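Local coordinates for PqqA binding protein (Xanthomonas campestris pv. campestris, PDB 3G2B), which is predicted to bind the peptide PqqA and present it to PqqE in the biosynthesis of the redox cofactor pyrroloquinoline quinone, at residues Leu46-Arg51 / Thr78-Leu83; Gln50-Thr55 / Ala59-Thr64; Thr64-Ala67 / Asp72-Glu75. One frame throughout, in Å; residues are numbered along the deposited sequence.

Interaction 1. Residues Leu46-Arg51 / Thr78-Leu83; sequences LVVAQR and TDVIEL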
# COMPACT_ATOMS: atom_id res chain seq x y z
N LEU A 46 -5.47 16.48 9.18
CA LEU A 46 -5.51 15.93 10.53
C LEU A 46 -6.97 15.78 10.96
O LEU A 46 -7.37 14.75 11.51
CB LEU A 46 -4.77 16.86 11.49
CG LEU A 46 -4.90 16.56 12.98
CD1 LEU A 46 -4.38 15.15 13.27
CD2 LEU A 46 -4.12 17.60 13.78
N VAL A 47 -7.77 16.80 10.70
CA VAL A 47 -9.18 16.78 11.06
C VAL A 47 -9.95 15.74 10.25
O VAL A 47 -10.77 15.00 10.79
CB VAL A 47 -9.83 18.16 10.86
CG1 VAL A 47 -11.27 18.13 11.35
CG2 VAL A 47 -9.04 19.22 11.62
N VAL A 48 -9.69 15.70 8.94
CA VAL A 48 -10.38 14.75 8.07
C VAL A 48 -10.16 13.32 8.52
O VAL A 48 -11.10 12.53 8.60
CB VAL A 48 -9.91 14.90 6.61
CG1 VAL A 48 -10.56 13.82 5.74
CG2 VAL A 48 -10.25 16.28 6.08
N ALA A 49 -8.91 12.97 8.81
CA ALA A 49 -8.58 11.62 9.25
C ALA A 49 -9.35 11.25 10.51
O ALA A 49 -9.76 10.11 10.68
CB ALA A 49 -7.08 11.52 9.50
N GLN A 50 -9.55 12.23 11.39
CA GLN A 50 -10.26 12.02 12.64
C GLN A 50 -11.76 11.88 12.39
O GLN A 50 -12.45 11.17 13.11
CB GLN A 50 -9.99 13.19 13.59
CG GLN A 50 -10.64 13.10 14.97
CD GLN A 50 -12.05 13.65 15.00
OE1 GLN A 50 -12.33 14.70 14.44
NE2 GLN A 50 -12.95 12.95 15.68
N ARG A 51 -12.25 12.54 11.34
CA ARG A 51 -13.67 12.51 11.01
C ARG A 51 -14.15 11.25 10.29
O ARG A 51 -15.35 10.98 10.29
CB ARG A 51 -14.04 13.75 10.18
CG ARG A 51 -13.87 15.06 10.94
CD ARG A 51 -14.71 15.07 12.21
NE ARG A 51 -14.43 16.22 13.06
CZ ARG A 51 -14.90 17.45 12.85
NH1 ARG A 51 -14.58 18.43 13.68
NH2 ARG A 51 -15.69 17.70 11.81
N THR A 78 -12.49 19.40 -2.61
CA THR A 78 -11.35 19.00 -3.44
C THR A 78 -10.21 18.50 -2.55
O THR A 78 -9.62 17.46 -2.82
CB THR A 78 -10.85 20.18 -4.29
OG1 THR A 78 -11.76 20.42 -5.37
CG2 THR A 78 -9.47 19.89 -4.87
N ASP A 79 -9.92 19.24 -1.49
CA ASP A 79 -8.85 18.88 -0.58
C ASP A 79 -9.11 17.55 0.12
O ASP A 79 -8.21 16.72 0.28
CB ASP A 79 -8.63 20.00 0.44
CG ASP A 79 -7.86 21.18 -0.14
OD1 ASP A 79 -7.77 21.29 -1.39
OD2 ASP A 79 -7.35 22.00 0.64
N VAL A 80 -10.36 17.34 0.54
CA VAL A 80 -10.74 16.11 1.21
C VAL A 80 -10.58 14.92 0.27
O VAL A 80 -10.05 13.88 0.65
CB VAL A 80 -12.21 16.17 1.72
CG1 VAL A 80 -12.66 14.79 2.21
CG2 VAL A 80 -12.32 17.18 2.84
N ILE A 81 -11.03 15.08 -0.97
CA ILE A 81 -10.91 14.00 -1.93
C ILE A 81 -9.44 13.71 -2.25
O ILE A 81 -9.04 12.56 -2.34
CB ILE A 81 -11.68 14.33 -3.23
CG1 ILE A 81 -13.17 14.38 -2.92
CG2 ILE A 81 -11.38 13.28 -4.29
CD1 ILE A 81 -14.04 14.73 -4.12
N GLU A 82 -8.64 14.76 -2.41
CA GLU A 82 -7.22 14.59 -2.70
C GLU A 82 -6.54 13.80 -1.59
O GLU A 82 -5.80 12.84 -1.85
CB GLU A 82 -6.53 15.95 -2.86
CG GLU A 82 -5.01 15.85 -2.95
CD GLU A 82 -4.32 17.21 -3.02
OE1 GLU A 82 -4.65 18.10 -2.20
OE2 GLU A 82 -3.45 17.39 -3.90
N LEU A 83 -6.79 14.19 -0.34
CA LEU A 83 -6.18 13.50 0.80
C LEU A 83 -6.60 12.04 0.87
O LEU A 83 -5.76 11.15 1.05
CB LEU A 83 -6.57 14.18 2.11
CG LEU A 83 -6.24 13.38 3.37
CD1 LEU A 83 -4.73 13.33 3.56
CD2 LEU A 83 -6.91 14.01 4.59
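Around the helix from Val48, which packs against Val80 and Leu83, the 46-51 segment carries a polar link of its own: Arg51 NE donates to Gln50 OE1 at 2.9 Å. The bond is bent, with an N-H...O angle of 136°, although the amide oxygen lies in the guanidinium plane. One face of that guanidinium is covered by Val47 CG1, 3.9 Å above its centre, and Glu68 forms a salt bridge with NH1.

The contact itself joins helix 44-51 to helix 73-89, the first and last helices of the three-helix, helix-turn-helix-like domain of PqqD. It is buried and wholly apolar. Val48 carries one side alone, its CA 7.0 Å from that of Val80. With CG1 anti to the backbone N (chi1 175°), its two methyls divide the work. Val48 and Leu83 reach toward each other tip to tip, CG1 coming within 3.8 Å of Leu83 CD2; CG2 lies 3.9 Å from Val80 CG2. Leu83 points toward helix 44-51, whereas Val80 sets its CB off to one side of the line between the helices, and only its CG2 meets Val48. Leu65 of helix 58-68 also touches Val48, bringing the third helix into the same apolar cluster, and Leu46, facing away from helix 73-89, packs on Trp30 of the second subunit. The closest approach between the segments is Val48 CB to Leu83 CD2, 3.7 Å.

Interaction 2. Residues Gln50-Thr55 / Ala59-Thr64; sequences QRYDGT and AQIAQT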
# COMPACT_ATOMS: atom_id res chain seq x y z
N GLN A 50 -9.55 12.23 11.39
CA GLN A 50 -10.26 12.02 12.64
C GLN A 50 -11.76 11.88 12.39
O GLN A 50 -12.45 11.17 13.11
CB GLN A 50 -9.99 13.19 13.59
CG GLN A 50 -10.64 13.10 14.97
CD GLN A 50 -12.05 13.65 15.00
OE1 GLN A 50 -12.33 14.70 14.44
NE2 GLN A 50 -12.95 12.95 15.68
N ARG A 51 -12.25 12.54 11.34
CA ARG A 51 -13.67 12.51 11.01
C ARG A 51 -14.15 11.25 10.29
O ARG A 51 -15.35 10.98 10.29
CB ARG A 51 -14.04 13.75 10.18
CG ARG A 51 -13.87 15.06 10.94
CD ARG A 51 -14.71 15.07 12.21
NE ARG A 51 -14.43 16.22 13.06
CZ ARG A 51 -14.90 17.45 12.85
NH1 ARG A 51 -14.58 18.43 13.68
NH2 ARG A 51 -15.69 17.70 11.81
N TYR A 52 -13.25 10.49 9.68
CA TYR A 52 -13.65 9.26 9.00
C TYR A 52 -14.35 8.37 10.03
O TYR A 52 -13.86 8.22 11.15
CB TYR A 52 -12.43 8.49 8.48
CG TYR A 52 -11.66 9.10 7.33
CD1 TYR A 52 -10.28 8.93 7.24
CD2 TYR A 52 -12.31 9.80 6.31
CE1 TYR A 52 -9.55 9.43 6.17
CE2 TYR A 52 -11.58 10.32 5.22
CZ TYR A 52 -10.20 10.13 5.16
OH TYR A 52 -9.46 10.63 4.11
N ASP A 53 -15.47 7.77 9.65
CA ASP A 53 -16.20 6.88 10.56
C ASP A 53 -16.91 5.75 9.81
O ASP A 53 -17.78 5.08 10.37
CB ASP A 53 -17.21 7.67 11.41
CG ASP A 53 -18.32 8.29 10.59
OD1 ASP A 53 -19.16 9.01 11.18
OD2 ASP A 53 -18.37 8.09 9.36
N GLY A 54 -16.52 5.55 8.56
CA GLY A 54 -17.10 4.50 7.74
C GLY A 54 -18.58 4.68 7.48
O GLY A 54 -19.26 3.73 7.07
N THR A 55 -19.07 5.89 7.69
CA THR A 55 -20.49 6.20 7.49
C THR A 55 -20.64 7.49 6.69
O THR A 55 -21.26 7.50 5.63
CB THR A 55 -21.20 6.36 8.85
OG1 THR A 55 -20.89 5.24 9.70
CG2 THR A 55 -22.70 6.45 8.66
N ALA A 59 -18.27 14.00 0.83
CA ALA A 59 -19.08 15.19 0.57
C ALA A 59 -19.59 15.74 1.90
O ALA A 59 -19.52 16.94 2.15
CB ALA A 59 -20.26 14.84 -0.34
N GLN A 60 -20.09 14.86 2.76
CA GLN A 60 -20.61 15.27 4.06
C GLN A 60 -19.49 15.81 4.94
O GLN A 60 -19.66 16.81 5.64
CB GLN A 60 -21.29 14.09 4.75
CG GLN A 60 -22.59 13.67 4.08
CD GLN A 60 -23.18 12.41 4.68
OE1 GLN A 60 -22.58 11.33 4.62
NE2 GLN A 60 -24.37 12.53 5.27
N ILE A 61 -18.34 15.14 4.92
CA ILE A 61 -17.21 15.59 5.72
C ILE A 61 -16.78 16.99 5.29
O ILE A 61 -16.52 17.86 6.13
CB ILE A 61 -16.02 14.61 5.60
CG1 ILE A 61 -16.38 13.30 6.30
CG2 ILE A 61 -14.77 15.23 6.22
CD1 ILE A 61 -15.37 12.19 6.10
N ALA A 62 -16.73 17.22 3.98
CA ALA A 62 -16.32 18.53 3.46
C ALA A 62 -17.33 19.62 3.81
O ALA A 62 -16.94 20.73 4.17
CB ALA A 62 -16.13 18.45 1.96
N GLN A 63 -18.61 19.30 3.68
CA GLN A 63 -19.66 20.27 4.00
C GLN A 63 -19.57 20.68 5.47
O GLN A 63 -19.65 21.86 5.80
CB GLN A 63 -21.04 19.66 3.70
CG GLN A 63 -22.21 20.35 4.41
CD GLN A 63 -22.47 21.77 3.94
OE1 GLN A 63 -23.19 22.53 4.59
NE2 GLN A 63 -21.91 22.13 2.79
N THR A 64 -19.39 19.69 6.34
CA THR A 64 -19.28 19.92 7.78
C THR A 64 -18.06 20.79 8.09
O THR A 64 -18.18 21.82 8.76
CB THR A 64 -19.14 18.58 8.55
OG1 THR A 64 -20.35 17.82 8.40
CG2 THR A 64 -18.87 18.83 10.03
O HOH W 1 -16.06 16.96 9.26
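Arg51 and Ile61 bring the end of helix 44-51 against helix 58-68, and the arginine can be followed outward. Its CB points at the other helix and lies 4.3 Å from Ile61 CG2. CG lies beside the backbone N (chi1 -64°), and a bend at chi2 (-58°) then turns the guanidinium along helix 58-68 to Thr64, the side chain also touching Leu65 of that helix. There NE is held by Gln50, NH1 pairs with Glu68, and NH2 lies 3.8 Å from Thr64 CG2, the methyl coming to the edge of the guanidinium near its plane. NH2 also gives a weak bond to a water at 2.7 Å, and that water donates to Ile61 O at 3.3 Å, bridging the two segments.

At Tyr52 the chain leaves the helix. Its ring crosses the Ile61 side chain at about a right angle, with CD2 3.9 Å from Ile61 CD1, while its hydroxyl hydrogen-bonds to Thr84. Beyond it an Asx turn shapes the connection: Asp53 OD2 accepts from Thr55 N at 2.8 Å, met from above the carboxylate plane, and takes a second bond from Gln56 N.

The turn thus links the first two helices of the domain, with Tyr52 inserted between them and helix 73-89, where it touches Leu87; from the second subunit, Leu15 in strand 14-15 also packs on this ring.

Interaction 3. Residues Thr64-Ala67 / Asp72-Glu75; sequences TLAA and DASE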
# COMPACT_ATOMS: atom_id res chain seq x y z
N THR A 64 -19.39 19.69 6.34
CA THR A 64 -19.28 19.92 7.78
C THR A 64 -18.06 20.79 8.09
O THR A 64 -18.18 21.82 8.76
CB THR A 64 -19.14 18.58 8.55
OG1 THR A 64 -20.35 17.82 8.40
CG2 THR A 64 -18.87 18.83 10.03
N LEU A 65 -16.90 20.39 7.61
CA LEU A 65 -15.68 21.14 7.86
C LEU A 65 -15.70 22.55 7.28
O LEU A 65 -15.24 23.50 7.92
CB LEU A 65 -14.46 20.38 7.33
CG LEU A 65 -14.16 19.05 8.01
CD1 LEU A 65 -12.84 18.49 7.48
CD2 LEU A 65 -14.09 19.25 9.52
N ALA A 66 -16.23 22.71 6.07
CA ALA A 66 -16.26 24.03 5.48
C ALA A 66 -17.13 24.95 6.33
O ALA A 66 -16.80 26.11 6.54
CB ALA A 66 -16.78 23.97 4.04
N ALA A 67 -18.24 24.42 6.83
CA ALA A 67 -19.14 25.22 7.66
C ALA A 67 -18.47 25.56 8.99
O ALA A 67 -18.57 26.70 9.46
CB ALA A 67 -20.44 24.46 7.91
N ASP A 72 -14.71 27.79 2.01
CA ASP A 72 -15.49 27.46 0.81
C ASP A 72 -15.59 25.94 0.67
O ASP A 72 -14.58 25.24 0.63
CB ASP A 72 -14.81 28.02 -0.43
CG ASP A 72 -15.61 27.77 -1.68
OD1 ASP A 72 -16.56 28.53 -1.95
OD2 ASP A 72 -15.30 26.79 -2.38
N ALA A 73 -16.82 25.44 0.59
CA ALA A 73 -17.08 24.00 0.50
C ALA A 73 -16.50 23.31 -0.74
O ALA A 73 -16.03 22.18 -0.66
CB ALA A 73 -18.57 23.74 0.59
N SER A 74 -16.55 23.98 -1.89
CA SER A 74 -16.02 23.39 -3.11
C SER A 74 -14.53 23.12 -2.93
O SER A 74 -14.03 22.05 -3.27
CB SER A 74 -16.25 24.32 -4.30
OG SER A 74 -15.77 23.74 -5.50
N GLU A 75 -13.82 24.12 -2.40
CA GLU A 75 -12.39 24.01 -2.16
C GLU A 75 -12.07 22.90 -1.17
O GLU A 75 -11.17 22.09 -1.40
CB GLU A 75 -11.86 25.35 -1.62
CG GLU A 75 -11.82 26.45 -2.66
CD GLU A 75 -11.43 27.80 -2.09
OE1 GLU A 75 -10.59 27.83 -1.16
OE2 GLU A 75 -11.95 28.83 -2.58
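Ala66 points its methyl at the backbone of Ala73, and the meeting is lopsided. The two residues bring together helix 58-68 and the start of helix 73-89, successive helices joined by a short turn in the helix-turn-helix-like part of PqqD. The bond from Ala66 CA to its CB runs about 11° off the line to Ala73 CA, so the methyl is aimed at the opposing backbone. Ala73 does not return the gesture: its own methyl stands roughly at right angles to that line and lies alongside the approach.

The Ala66 methyl therefore rests on main chain more than on side chain. Ala66 CB is 3.6 Å from Ala73 CA and 3.8 Å from Ala73 N, with the carbonyl carbon of Asp72 a little farther off. The two methyls come no nearer than 3.9 Å, CB to CB. With no longer side chain between them, the backbones approach closely: the CA atoms of Ala66 and Ala73 are 5.0 Å apart.

Asp72 turns its side chain the other way, away from helix 58-68, and occupies the N-cap position of helix 73-89. CG is anti to the backbone N (chi1 -177°), which carries the carboxylate over the first turn. The carboxylate may help offset the positive end of the helix dipole. On the other flank, Leu65, next to Ala66 in helix 58-68, is directed to helix 44-51, where it touches Val47, Val48 and Arg51, so neighbouring residues of helix 58-68 serve different partners. The capping bond is nearly straight: Glu75 N donates to the anti lone pair of Asp72 OD2 at 3.1 Å, with an N-H...O angle of 159°.

Overall arrangement
The three contacts join each pair of helices among 44-51, 58-68 and 73-89: interaction 1 the first with the third, interaction 2 the first with the second, and interaction 3 the second with the third. The centre of interaction 1 is about 8 Å from that of interaction 2, and the centre of interaction 3 about 11 Å from both other centres. Leu65, next to Ala66 of interaction 3, carries that helix onto interaction 1: its CD1 is 3.7 Å from Val48 CG2, and its CD2 packs against the Arg51 guanidinium. Val80 CG2 in turn reaches Ala62 CB at 4.1 Å. Interactions 1 and 2 also touch the second subunit, whereas interaction 3, farther out, touches no other chain.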